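Local coordinates for protein carbon monoxide dehydrogenase (Thermococcus sp. AM4, PDB 6T7J) that probably catalyses the reversible oxidation of carbon monoxide to carbon dioxide at cluster C, passing electrons on through iron-sulfur clusters, at residues Gly450-Lys455 with Tyr460-Leu465. Residues are numbered along the deposited sequence; the frame is centred on the assembly and turned at random.
Sequences GCNNPK and YSHVTL. With MSK (Broken Fe4S4 cluster), chain F.
The pocket of cluster C, here nickel-free and modelled as a broken Fe4S4 cluster, is tied through the backbone of its ligand C451 to H462 on the helix 460-471. C451 SG binds FE3 of the cluster at 2.4 Å, and its CA-CB bond points away from the helix, whereas its carbonyl O accepts a hydrogen bond from H462 NE2 over 3.0 Å. Three measures support that bond: the N-H...O angle is 158°, the donor lies almost in line with the C=O, and the oxygen sits only 5° out of the imidazole plane. With a carbonyl as acceptor, NE2 must carry the proton. The H462 CA-CB bond points toward the loop, and with CG opposite its own carbonyl carbon the imidazole reaches C451 O through its NE2 corner; W482 meets the same ring with steeply inclined planes. N452 ND2 comes to the NE2-CD2 edge, 3.7 Å from H462 NE2, with amide and ring planes 62° apart; this is packing, since the amide is held by S321 through OD1 and by N459 through ND2. The loop follows strand 444-448 of a parallel six-stranded sheet, so the bond runs from the helix's first turn back to the loop leading into it, at the strand's C-terminal end in a Rossmann-like domain. A leucine in place of H462 would probably leave the buried C451 O without its donor and the cysteine-bearing loop less firmly fixed. At G450's backbone angles a CB would collide with the preceding carbonyl O, which calls for glycine; G450 O lies 3.2 Å from S5 of the cluster.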
ATOM      1  N   GLY A 450     -11.074  -6.703  18.085  1.00 47.05           N
ATOM      2  CA  GLY A 450     -10.384  -7.584  17.167  1.00 49.44           C
ATOM      3  C   GLY A 450     -11.310  -8.571  16.487  1.00 50.79           C
ATOM      4  O   GLY A 450     -12.532  -8.554  16.659  1.00 53.02           O
ATOM      5  N   CYS A 451     -10.690  -9.467  15.729  1.00 51.15           N
ATOM      6  CA  CYS A 451     -11.323 -10.365  14.783  1.00 48.42           C
ATOM      7  C   CYS A 451     -11.586 -11.733  15.415  1.00 50.94           C
ATOM      8  O   CYS A 451     -11.568 -11.885  16.642  1.00 51.07           O
ATOM      9  CB  CYS A 451     -10.420 -10.474  13.551  1.00 52.41           C
ATOM     10  SG  CYS A 451      -9.612  -8.927  13.106  1.00 54.50           S
ATOM     11  N   ASN A 452     -11.851 -12.730  14.573  1.00 50.91           N
ATOM     12  CA  ASN A 452     -11.792 -14.135  14.932  1.00 47.85           C
ATOM     13  C   ASN A 452     -10.723 -14.803  14.078  1.00 53.28           C
ATOM     14  O   ASN A 452     -10.491 -14.412  12.930  1.00 53.62           O
ATOM     15  CB  ASN A 452     -13.136 -14.843  14.718  1.00 46.65           C
ATOM     16  CG  ASN A 452     -14.155 -14.499  15.783  1.00 49.14           C
ATOM     17  OD1 ASN A 452     -15.327 -14.285  15.483  1.00 51.26           O
ATOM     18  ND2 ASN A 452     -13.715 -14.447  17.034  1.00 51.31           N
ATOM     19  N   ASN A 453     -10.071 -15.803  14.651  1.00 50.76           N
ATOM     20  CA  ASN A 453      -9.026 -16.545  13.961  1.00 45.98           C
ATOM     21  C   ASN A 453      -9.162 -18.020  14.314  1.00 48.73           C
ATOM     22  O   ASN A 453      -9.041 -18.385  15.490  1.00 48.94           O
ATOM     23  CB  ASN A 453      -7.644 -16.013  14.350  1.00 48.28           C
ATOM     24  CG  ASN A 453      -6.542 -16.496  13.423  1.00 46.82           C
ATOM     25  OD1 ASN A 453      -6.530 -17.651  12.995  1.00 44.09           O
ATOM     26  ND2 ASN A 453      -5.597 -15.613  13.121  1.00 46.65           N
ATOM     27  N   PRO A 454      -9.412 -18.897  13.336  1.00 44.72           N
ATOM     28  CA  PRO A 454      -9.598 -20.323  13.650  1.00 48.30           C
ATOM     29  C   PRO A 454      -8.355 -21.008  14.198  1.00 52.85           C
ATOM     30  O   PRO A 454      -8.429 -22.190  14.553  1.00 52.69           O
ATOM     31  CB  PRO A 454     -10.015 -20.928  12.299  1.00 47.96           C
ATOM     32  CG  PRO A 454      -9.473 -19.986  11.276  1.00 44.48           C
ATOM     33  CD  PRO A 454      -9.520 -18.622  11.894  1.00 45.95           C
ATOM     34  N   LYS A 455      -7.218 -20.312  14.278  1.00 48.77           N
ATOM     35  CA  LYS A 455      -6.045 -20.889  14.924  1.00 46.79           C
ATOM     36  C   LYS A 455      -6.228 -20.982  16.432  1.00 49.14           C
ATOM     37  O   LYS A 455      -5.623 -21.846  17.077  1.00 52.83           O
ATOM     38  CB  LYS A 455      -4.800 -20.067  14.587  1.00 43.65           C
ATOM     39  CG  LYS A 455      -4.445 -20.074  13.114  1.00 41.58           C
ATOM     40  CD  LYS A 455      -3.247 -19.197  12.829  1.00 44.80           C
ATOM     41  CE  LYS A 455      -2.844 -19.287  11.368  1.00 51.03           C
ATOM     42  NZ  LYS A 455      -1.395 -18.994  11.177  1.00 58.75           N
ATOM     43  N   TYR A 460     -13.354 -18.032  22.427  1.00 52.43           N
ATOM     44  CA  TYR A 460     -12.990 -18.453  23.777  1.00 50.96           C
ATOM     45  C   TYR A 460     -12.137 -17.405  24.480  1.00 48.18           C
ATOM     46  O   TYR A 460     -12.373 -17.094  25.653  1.00 49.77           O
ATOM     47  CB  TYR A 460     -12.258 -19.795  23.748  1.00 50.40           C
ATOM     48  CG  TYR A 460     -11.868 -20.282  25.128  1.00 49.22           C
ATOM     49  CD1 TYR A 460     -12.809 -20.854  25.974  1.00 51.55           C
ATOM     50  CD2 TYR A 460     -10.564 -20.153  25.592  1.00 51.82           C
ATOM     51  CE1 TYR A 460     -12.462 -21.291  27.240  1.00 52.22           C
ATOM     52  CE2 TYR A 460     -10.208 -20.589  26.857  1.00 52.56           C
ATOM     53  CZ  TYR A 460     -11.161 -21.156  27.675  1.00 47.52           C
ATOM     54  OH  TYR A 460     -10.814 -21.591  28.932  1.00 59.63           O
ATOM     55  N   SER A 461     -11.140 -16.853  23.787  1.00 47.15           N
ATOM     56  CA  SER A 461     -10.263 -15.886  24.439  1.00 50.77           C
ATOM     57  C   SER A 461     -10.998 -14.582  24.729  1.00 53.20           C
ATOM     58  O   SER A 461     -10.818 -13.996  25.802  1.00 56.13           O
ATOM     59  CB  SER A 461      -9.016 -15.644  23.590  1.00 45.44           C
ATOM     60  OG  SER A 461      -8.101 -16.720  23.724  1.00 47.88           O
ATOM     61  N   HIS A 462     -11.844 -14.124  23.801  1.00 44.03           N
ATOM     62  CA  HIS A 462     -12.667 -12.944  24.050  1.00 57.06           C
ATOM     63  C   HIS A 462     -13.395 -13.056  25.388  1.00 60.22           C
ATOM     64  O   HIS A 462     -13.197 -12.242  26.303  1.00 60.00           O
ATOM     65  CB  HIS A 462     -13.680 -12.761  22.914  1.00 48.76           C
ATOM     66  CG  HIS A 462     -13.078 -12.312  21.617  1.00 50.40           C
ATOM     67  ND1 HIS A 462     -12.192 -11.262  21.528  1.00 53.65           N
ATOM     68  CD2 HIS A 462     -13.251 -12.768  20.354  1.00 47.94           C
ATOM     69  CE1 HIS A 462     -11.839 -11.092  20.266  1.00 48.60           C
ATOM     70  NE2 HIS A 462     -12.467 -11.993  19.533  1.00 48.02           N
ATOM     71  N   VAL A 463     -14.226 -14.093  25.522  1.00 54.29           N
ATOM     72  CA  VAL A 463     -15.090 -14.209  26.691  1.00 55.95           C
ATOM     73  C   VAL A 463     -14.276 -14.521  27.941  1.00 51.01           C
ATOM     74  O   VAL A 463     -14.562 -13.997  29.023  1.00 52.01           O
ATOM     75  CB  VAL A 463     -16.188 -15.259  26.449  1.00 57.12           C
ATOM     76  CG1 VAL A 463     -15.589 -16.605  26.085  1.00 59.25           C
ATOM     77  CG2 VAL A 463     -17.043 -15.394  27.678  1.00 59.05           C
ATOM     78  N   THR A 464     -13.251 -15.371  27.823  1.00 56.38           N
ATOM     79  CA  THR A 464     -12.472 -15.731  29.004  1.00 54.55           C
ATOM     80  C   THR A 464     -11.708 -14.528  29.545  1.00 56.42           C
ATOM     81  O   THR A 464     -11.675 -14.304  30.762  1.00 59.50           O
ATOM     82  CB  THR A 464     -11.522 -16.887  28.684  1.00 55.03           C
ATOM     83  OG1 THR A 464     -12.281 -18.084  28.469  1.00 53.78           O
ATOM     84  CG2 THR A 464     -10.558 -17.124  29.835  1.00 53.75           C
ATOM     85  N   LEU A 465     -11.101 -13.730  28.661  1.00 53.21           N
ATOM     86  CA  LEU A 465     -10.421 -12.521  29.106  1.00 57.31           C
ATOM     87  C   LEU A 465     -11.401 -11.539  29.732  1.00 55.22           C
ATOM     88  O   LEU A 465     -11.120 -10.966  30.794  1.00 55.34           O
ATOM     89  CB  LEU A 465      -9.687 -11.872  27.932  1.00 57.35           C
ATOM     90  CG  LEU A 465      -8.862 -10.635  28.286  1.00 57.93           C
ATOM     91  CD1 LEU A 465      -7.716 -11.014  29.198  1.00 52.25           C
ATOM     92  CD2 LEU A 465      -8.344  -9.961  27.035  1.00 57.51           C
TER
HETATM   93  S1  MSK F 703     -15.328  -7.285  11.196  0.82 53.76           S
HETATM   94  S3  MSK F 703     -11.919  -6.635  11.343  1.00 60.52           S
HETATM   95  S4  MSK F 703     -13.025  -9.869  11.659  0.64 51.58           S
HETATM   96  S5  MSK F 703     -13.706  -7.364  13.935  1.00 55.01           S
HETATM   97 FE1  MSK F 703     -14.888  -5.080  11.418  0.87 63.68          FE
HETATM   98 FE2  MSK F 703     -14.617  -8.855  12.759  0.62 47.25          FE
HETATM   99 FE3  MSK F 703     -11.923  -8.350  12.763  0.55 48.47          FE
HETATM  100 FE4  MSK F 703     -13.341  -8.107  10.467  0.75 48.49          FE